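Local coordinates for protein guanine nucleotide exchange factor p115rhogef (Homo sapiens, PDB 1IAP) that probably binds activated G protein alpha subunits through its RGS-like domain and, as a guanine nucleotide exchange factor, promotes nucleotide exchange on Rho, at residues R14-Q23 against E149-L160. Numbering follows the deposited sequence.
Sequences RPAHLMALLQ and ERHVAERLLMHL
The guanidinium of Arg14 and the carboxylate of Glu149 meet edge to edge, their planes only 5° apart. Arg14 grips side-on: NE reaches Glu149 OE2 at 2.8 Å and NH2 reaches OE1 of the same carboxylate at 2.9 Å. Both oxygens use their syn lone pairs, and both bonds are nearly straight, so the two bonds together hold the groups in a common plane. Bends at chi2 and chi3 (59°) fold the arginine from its N-cap position toward Glu149, whose chain runs extended beyond CG. A leucine in place of Arg14 would probably leave this buried carboxylate without its charged mate and free to turn.

Further along the helices, small residues let them close in, with Ala16 CA just 4.2 Å from Ala153 CA. Pro15 suits the first turn, where a backbone N-H has no helical partner and proline's missing one costs nothing; it lays its CB 3.6 Å from Ala153 CB, while Ala16 CB meets Val152 CG1. Met19 is a knob in the hole formed by Ala153, Leu156, Leu157 and Leu160; its flexible thioether curls so that CE lies 3.7 Å from Leu157 CA and 3.8 Å from Leu160 CD2.

The segments run roughly parallel, at 24°, within the all-helical RGS-like domain. Helix 171-187 also packs on Met19 and Leu160, helix 128-135 touches Ala16 and Val152, and helix 32-43 backs Leu18 and Leu22.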
ATOM      1  N   ARG A  14      -0.284  10.236   3.677  1.00 25.59           N
ATOM      2  CA  ARG A  14       0.987  10.799   4.141  1.00 18.89           C
ATOM      3  C   ARG A  14       2.126   9.921   3.627  1.00 14.09           C
ATOM      4  O   ARG A  14       2.512   8.942   4.267  1.00 20.55           O
ATOM      5  CB  ARG A  14       0.984  10.851   5.668  1.00 16.01           C
ATOM      6  CG  ARG A  14      -0.352  11.340   6.261  1.00 31.93           C
ATOM      7  CD  ARG A  14      -0.374  12.831   6.594  1.00 19.57           C
ATOM      8  NE  ARG A  14      -0.118  13.708   5.452  1.00 30.85           N
ATOM      9  CZ  ARG A  14      -1.044  14.118   4.589  1.00 32.56           C
ATOM     10  NH1 ARG A  14      -2.306  13.729   4.720  1.00 24.55           N
ATOM     11  NH2 ARG A  14      -0.712  14.946   3.609  1.00 33.47           N
ATOM     12  N   PRO A  15       2.718  10.304   2.484  1.00 20.05           N
ATOM     13  CA  PRO A  15       3.812   9.577   1.830  1.00 12.39           C
ATOM     14  C   PRO A  15       5.024   9.184   2.665  1.00 11.39           C
ATOM     15  O   PRO A  15       5.483   8.047   2.571  1.00 12.75           O
ATOM     16  CB  PRO A  15       4.167  10.482   0.643  1.00 19.62           C
ATOM     17  CG  PRO A  15       3.807  11.847   1.132  1.00 21.40           C
ATOM     18  CD  PRO A  15       2.512  11.625   1.854  1.00 14.87           C
ATOM     19  N   ALA A  16       5.540  10.100   3.480  1.00 15.63           N
ATOM     20  CA  ALA A  16       6.704   9.804   4.315  1.00 19.12           C
ATOM     21  C   ALA A  16       6.343   8.824   5.429  1.00 14.62           C
ATOM     22  O   ALA A  16       7.053   7.848   5.671  1.00 15.73           O
ATOM     23  CB  ALA A  16       7.274  11.084   4.904  1.00 17.64           C
ATOM     24  N   HIS A  17       5.228   9.093   6.099  1.00 14.89           N
ATOM     25  CA  HIS A  17       4.761   8.237   7.181  1.00 14.06           C
ATOM     26  C   HIS A  17       4.419   6.858   6.638  1.00 16.96           C
ATOM     27  O   HIS A  17       4.786   5.848   7.236  1.00 13.72           O
ATOM     28  CB  HIS A  17       3.579   8.894   7.897  1.00 15.53           C
ATOM     29  CG  HIS A  17       3.931  10.221   8.495  1.00 14.92           C
ATOM     30  ND1 HIS A  17       4.065  10.416   9.852  1.00 13.29           N
ATOM     31  CD2 HIS A  17       4.293  11.388   7.909  1.00  7.39           C
ATOM     32  CE1 HIS A  17       4.506  11.641  10.075  1.00 13.15           C
ATOM     33  NE2 HIS A  17       4.653  12.252   8.912  1.00 15.61           N
ATOM     34  N   LEU A  18       3.828   6.824   5.444  1.00 14.63           N
ATOM     35  CA  LEU A  18       3.475   5.567   4.798  1.00 13.17           C
ATOM     36  C   LEU A  18       4.728   4.757   4.438  1.00 12.98           C
ATOM     37  O   LEU A  18       4.752   3.543   4.630  1.00 16.31           O
ATOM     38  CB  LEU A  18       2.607   5.826   3.558  1.00 17.32           C
ATOM     39  CG  LEU A  18       2.031   4.586   2.877  1.00 23.09           C
ATOM     40  CD1 LEU A  18       1.215   3.767   3.883  1.00 19.47           C
ATOM     41  CD2 LEU A  18       1.160   5.008   1.704  1.00 13.76           C
ATOM     42  N   MET A  19       5.765   5.421   3.924  1.00 17.13           N
ATOM     43  CA  MET A  19       7.015   4.736   3.590  1.00 12.23           C
ATOM     44  C   MET A  19       7.637   4.056   4.818  1.00 16.34           C
ATOM     45  O   MET A  19       8.176   2.959   4.709  1.00 17.88           O
ATOM     46  CB  MET A  19       8.039   5.694   2.965  1.00 15.36           C
ATOM     47  CG  MET A  19       7.853   5.947   1.467  1.00 15.76           C
ATOM     48  SD  MET A  19       7.788   4.412   0.495  1.00 18.31           S
ATOM     49  CE  MET A  19       9.286   3.585   1.025  1.00 17.25           C
ATOM     50  N   ALA A  20       7.597   4.722   5.970  1.00 15.23           N
ATOM     51  CA  ALA A  20       8.155   4.155   7.197  1.00 15.83           C
ATOM     52  C   ALA A  20       7.365   2.900   7.562  1.00 14.13           C
ATOM     53  O   ALA A  20       7.942   1.859   7.882  1.00 16.13           O
ATOM     54  CB  ALA A  20       8.098   5.185   8.346  1.00 12.90           C
ATOM     55  N   LEU A  21       6.043   2.998   7.467  1.00 21.09           N
ATOM     56  CA  LEU A  21       5.159   1.876   7.770  1.00 21.64           C
ATOM     57  C   LEU A  21       5.434   0.727   6.806  1.00 19.61           C
ATOM     58  O   LEU A  21       5.529  -0.426   7.221  1.00 17.26           O
ATOM     59  CB  LEU A  21       3.694   2.310   7.663  1.00 19.38           C
ATOM     60  CG  LEU A  21       2.624   1.219   7.752  1.00 15.27           C
ATOM     61  CD1 LEU A  21       2.650   0.565   9.131  1.00 18.45           C
ATOM     62  CD2 LEU A  21       1.252   1.822   7.470  1.00 18.73           C
ATOM     63  N   LEU A  22       5.568   1.054   5.520  1.00 14.91           N
ATOM     64  CA  LEU A  22       5.831   0.059   4.492  1.00 16.73           C
ATOM     65  C   LEU A  22       7.131  -0.683   4.757  1.00 18.90           C
ATOM     66  O   LEU A  22       7.174  -1.905   4.647  1.00 22.72           O
ATOM     67  CB  LEU A  22       5.885   0.715   3.103  1.00 14.38           C
ATOM     68  CG  LEU A  22       4.732   0.584   2.096  1.00 29.02           C
ATOM     69  CD1 LEU A  22       3.614  -0.313   2.591  1.00 19.64           C
ATOM     70  CD2 LEU A  22       4.206   1.951   1.739  1.00 16.74           C
ATOM     71  N   GLN A  23       8.193   0.051   5.088  1.00 14.21           N
ATOM     72  CA  GLN A  23       9.475  -0.592   5.364  1.00 11.61           C
ATOM     73  C   GLN A  23       9.354  -1.541   6.546  1.00 19.40           C
ATOM     74  O   GLN A  23       9.907  -2.638   6.525  1.00 23.57           O
ATOM     75  CB  GLN A  23      10.581   0.430   5.626  1.00 15.19           C
ATOM     76  CG  GLN A  23      11.916  -0.240   5.962  1.00 25.97           C
ATOM     77  CD  GLN A  23      13.075   0.722   6.007  1.00 30.72           C
ATOM     78  OE1 GLN A  23      13.983   0.586   6.833  1.00 38.27           O
ATOM     79  NE2 GLN A  23      13.071   1.688   5.102  1.00 34.02           N
ATOM     80  N   GLU A 149       6.797  16.517   2.413  1.00 16.73           N
ATOM     81  CA  GLU A 149       6.483  15.113   2.670  1.00 14.84           C
ATOM     82  C   GLU A 149       6.932  14.254   1.493  1.00 17.51           C
ATOM     83  O   GLU A 149       7.582  13.230   1.685  1.00 17.40           O
ATOM     84  CB  GLU A 149       4.983  14.907   2.861  1.00 17.69           C
ATOM     85  CG  GLU A 149       4.363  15.542   4.078  1.00 23.84           C
ATOM     86  CD  GLU A 149       2.915  15.121   4.236  1.00 24.89           C
ATOM     87  OE1 GLU A 149       2.069  15.607   3.468  1.00 23.54           O
ATOM     88  OE2 GLU A 149       2.625  14.280   5.110  1.00 26.84           O
ATOM     89  N   ARG A 150       6.592  14.687   0.279  1.00 20.59           N
ATOM     90  CA  ARG A 150       6.967  13.953  -0.930  1.00 26.02           C
ATOM     91  C   ARG A 150       8.482  13.865  -1.094  1.00 19.52           C
ATOM     92  O   ARG A 150       8.995  12.870  -1.591  1.00 19.23           O
ATOM     93  CB  ARG A 150       6.360  14.598  -2.184  1.00 20.35           C
ATOM     94  CG  ARG A 150       4.855  14.676  -2.184  1.00 23.57           C
ATOM     95  CD  ARG A 150       4.341  15.165  -3.529  1.00 26.71           C
ATOM     96  NE  ARG A 150       2.927  15.518  -3.466  1.00 41.04           N
ATOM     97  CZ  ARG A 150       2.472  16.765  -3.384  1.00 38.39           C
ATOM     98  NH1 ARG A 150       3.324  17.782  -3.364  1.00 29.66           N
ATOM     99  NH2 ARG A 150       1.167  16.995  -3.306  1.00 44.51           N
ATOM    100  N   HIS A 151       9.195  14.910  -0.686  1.00 20.54           N
ATOM    101  CA  HIS A 151      10.653  14.926  -0.794  1.00 23.44           C
ATOM    102  C   HIS A 151      11.257  13.841   0.089  1.00 26.38           C
ATOM    103  O   HIS A 151      12.115  13.071  -0.351  1.00 20.59           O
ATOM    104  CB  HIS A 151      11.211  16.296  -0.386  1.00 30.60           C
ATOM    105  CG  HIS A 151      12.692  16.429  -0.570  1.00 37.27           C
ATOM    106  ND1 HIS A 151      13.583  16.355   0.478  1.00 47.62           N
ATOM    107  CD2 HIS A 151      13.437  16.637  -1.682  1.00 47.48           C
ATOM    108  CE1 HIS A 151      14.812  16.510   0.021  1.00 45.52           C
ATOM    109  NE2 HIS A 151      14.752  16.683  -1.287  1.00 46.01           N
ATOM    110  N   VAL A 152      10.801  13.794   1.337  1.00 16.61           N
ATOM    111  CA  VAL A 152      11.274  12.812   2.309  1.00 16.75           C
ATOM    112  C   VAL A 152      10.933  11.398   1.852  1.00 16.04           C
ATOM    113  O   VAL A 152      11.776  10.499   1.895  1.00 22.74           O
ATOM    114  CB  VAL A 152      10.646  13.085   3.702  1.00 17.04           C
ATOM    115  CG1 VAL A 152      10.900  11.915   4.669  1.00 14.49           C
ATOM    116  CG2 VAL A 152      11.212  14.377   4.271  1.00 14.97           C
ATOM    117  N   ALA A 153       9.691  11.201   1.423  1.00 13.58           N
ATOM    118  CA  ALA A 153       9.240   9.897   0.956  1.00 13.21           C
ATOM    119  C   ALA A 153      10.098   9.391  -0.197  1.00 17.30           C
ATOM    120  O   ALA A 153      10.408   8.209  -0.270  1.00 14.86           O
ATOM    121  CB  ALA A 153       7.775   9.961   0.536  1.00 14.42           C
ATOM    122  N   GLU A 154      10.491  10.290  -1.095  1.00 22.43           N
ATOM    123  CA  GLU A 154      11.328   9.907  -2.229  1.00 20.94           C
ATOM    124  C   GLU A 154      12.650   9.309  -1.753  1.00 19.15           C
ATOM    125  O   GLU A 154      13.086   8.261  -2.239  1.00 20.36           O
ATOM    126  CB  GLU A 154      11.579  11.109  -3.140  1.00 25.38           C
ATOM    127  CG  GLU A 154      10.350  11.512  -3.936  1.00 37.67           C
ATOM    128  CD  GLU A 154      10.488  12.838  -4.667  1.00 51.17           C
ATOM    129  OE1 GLU A 154      11.593  13.427  -4.671  1.00 47.65           O
ATOM    130  OE2 GLU A 154       9.471  13.287  -5.242  1.00 47.40           O
ATOM    131  N   ARG A 155      13.261   9.949  -0.764  1.00 21.36           N
ATOM    132  CA  ARG A 155      14.513   9.455  -0.227  1.00 21.56           C
ATOM    133  C   ARG A 155      14.313   8.100   0.447  1.00 19.26           C
ATOM    134  O   ARG A 155      15.163   7.213   0.326  1.00 16.31           O
ATOM    135  CB  ARG A 155      15.115  10.454   0.769  1.00 22.76           C
ATOM    136  CG  ARG A 155      16.402   9.948   1.399  1.00 33.74           C
ATOM    137  CD  ARG A 155      17.113  11.016   2.204  1.00 42.33           C
ATOM    138  NE  ARG A 155      18.202  10.449   2.994  1.00 53.18           N
ATOM    139  CZ  ARG A 155      18.146  10.244   4.306  1.00 52.59           C
ATOM    140  NH1 ARG A 155      17.050  10.562   4.982  1.00 51.13           N
ATOM    141  NH2 ARG A 155      19.187   9.721   4.943  1.00 52.48           N
ATOM    142  N   LEU A 156      13.196   7.941   1.156  1.00 18.89           N
ATOM    143  CA  LEU A 156      12.921   6.681   1.839  1.00 16.39           C
ATOM    144  C   LEU A 156      12.665   5.580   0.817  1.00 19.11           C
ATOM    145  O   LEU A 156      13.093   4.453   1.012  1.00 14.69           O
ATOM    146  CB  LEU A 156      11.731   6.805   2.791  1.00 18.98           C
ATOM    147  CG  LEU A 156      11.702   7.955   3.806  1.00 30.78           C
ATOM    148  CD1 LEU A 156      10.762   7.597   4.944  1.00 21.21           C
ATOM    149  CD2 LEU A 156      13.086   8.260   4.336  1.00 21.04           C
ATOM    150  N   LEU A 157      11.996   5.921  -0.284  1.00 15.51           N
ATOM    151  CA  LEU A 157      11.718   4.941  -1.339  1.00 20.20           C
ATOM    152  C   LEU A 157      13.024   4.488  -1.994  1.00 17.83           C
ATOM    153  O   LEU A 157      13.225   3.299  -2.257  1.00 20.54           O
ATOM    154  CB  LEU A 157      10.783   5.538  -2.399  1.00 18.68           C
ATOM    155  CG  LEU A 157      10.350   4.600  -3.543  1.00 18.86           C
ATOM    156  CD1 LEU A 157       9.806   3.299  -2.979  1.00 18.44           C
ATOM    157  CD2 LEU A 157       9.297   5.288  -4.402  1.00 26.57           C
ATOM    158  N   MET A 158      13.910   5.443  -2.255  1.00 23.23           N
ATOM    159  CA  MET A 158      15.193   5.138  -2.871  1.00 23.11           C
ATOM    160  C   MET A 158      15.964   4.183  -1.971  1.00 20.71           C
ATOM    161  O   MET A 158      16.555   3.207  -2.440  1.00 23.95           O
ATOM    162  CB  MET A 158      15.992   6.424  -3.093  1.00 24.82           C
ATOM    163  CG  MET A 158      17.379   6.202  -3.684  1.00 42.24           C
ATOM    164  SD  MET A 158      18.269   7.747  -3.948  1.00 56.43           S
ATOM    165  CE  MET A 158      17.633   8.219  -5.566  1.00 55.57           C
ATOM    166  N   HIS A 159      15.909   4.445  -0.669  1.00 18.13           N
ATOM    167  CA  HIS A 159      16.596   3.613   0.304  1.00 18.00           C
ATOM    168  C   HIS A 159      16.023   2.199   0.370  1.00 22.34           C
ATOM    169  O   HIS A 159      16.774   1.231   0.481  1.00 25.47           O
ATOM    170  CB  HIS A 159      16.547   4.261   1.685  1.00 22.32           C
ATOM    171  CG  HIS A 159      17.478   3.636   2.677  1.00 25.01           C
ATOM    172  ND1 HIS A 159      17.146   2.514   3.404  1.00 35.83           N
ATOM    173  CD2 HIS A 159      18.726   3.983   3.066  1.00 30.72           C
ATOM    174  CE1 HIS A 159      18.150   2.196   4.201  1.00 28.51           C
ATOM    175  NE2 HIS A 159      19.122   3.071   4.014  1.00 36.95           N
ATOM    176  N   LEU A 160      14.700   2.079   0.291  1.00 20.85           N
ATOM    177  CA  LEU A 160      14.066   0.770   0.346  1.00 20.57           C
ATOM    178  C   LEU A 160      14.454  -0.063  -0.869  1.00 19.76           C
ATOM    179  O   LEU A 160      14.704  -1.263  -0.749  1.00 18.06           O
ATOM    180  CB  LEU A 160      12.544   0.908   0.450  1.00 22.15           C
ATOM    181  CG  LEU A 160      11.748  -0.399   0.569  1.00 22.53           C
ATOM    182  CD1 LEU A 160      12.352  -1.312   1.637  1.00 32.77           C
ATOM    183  CD2 LEU A 160      10.307  -0.094   0.896  1.00 19.20           C
TER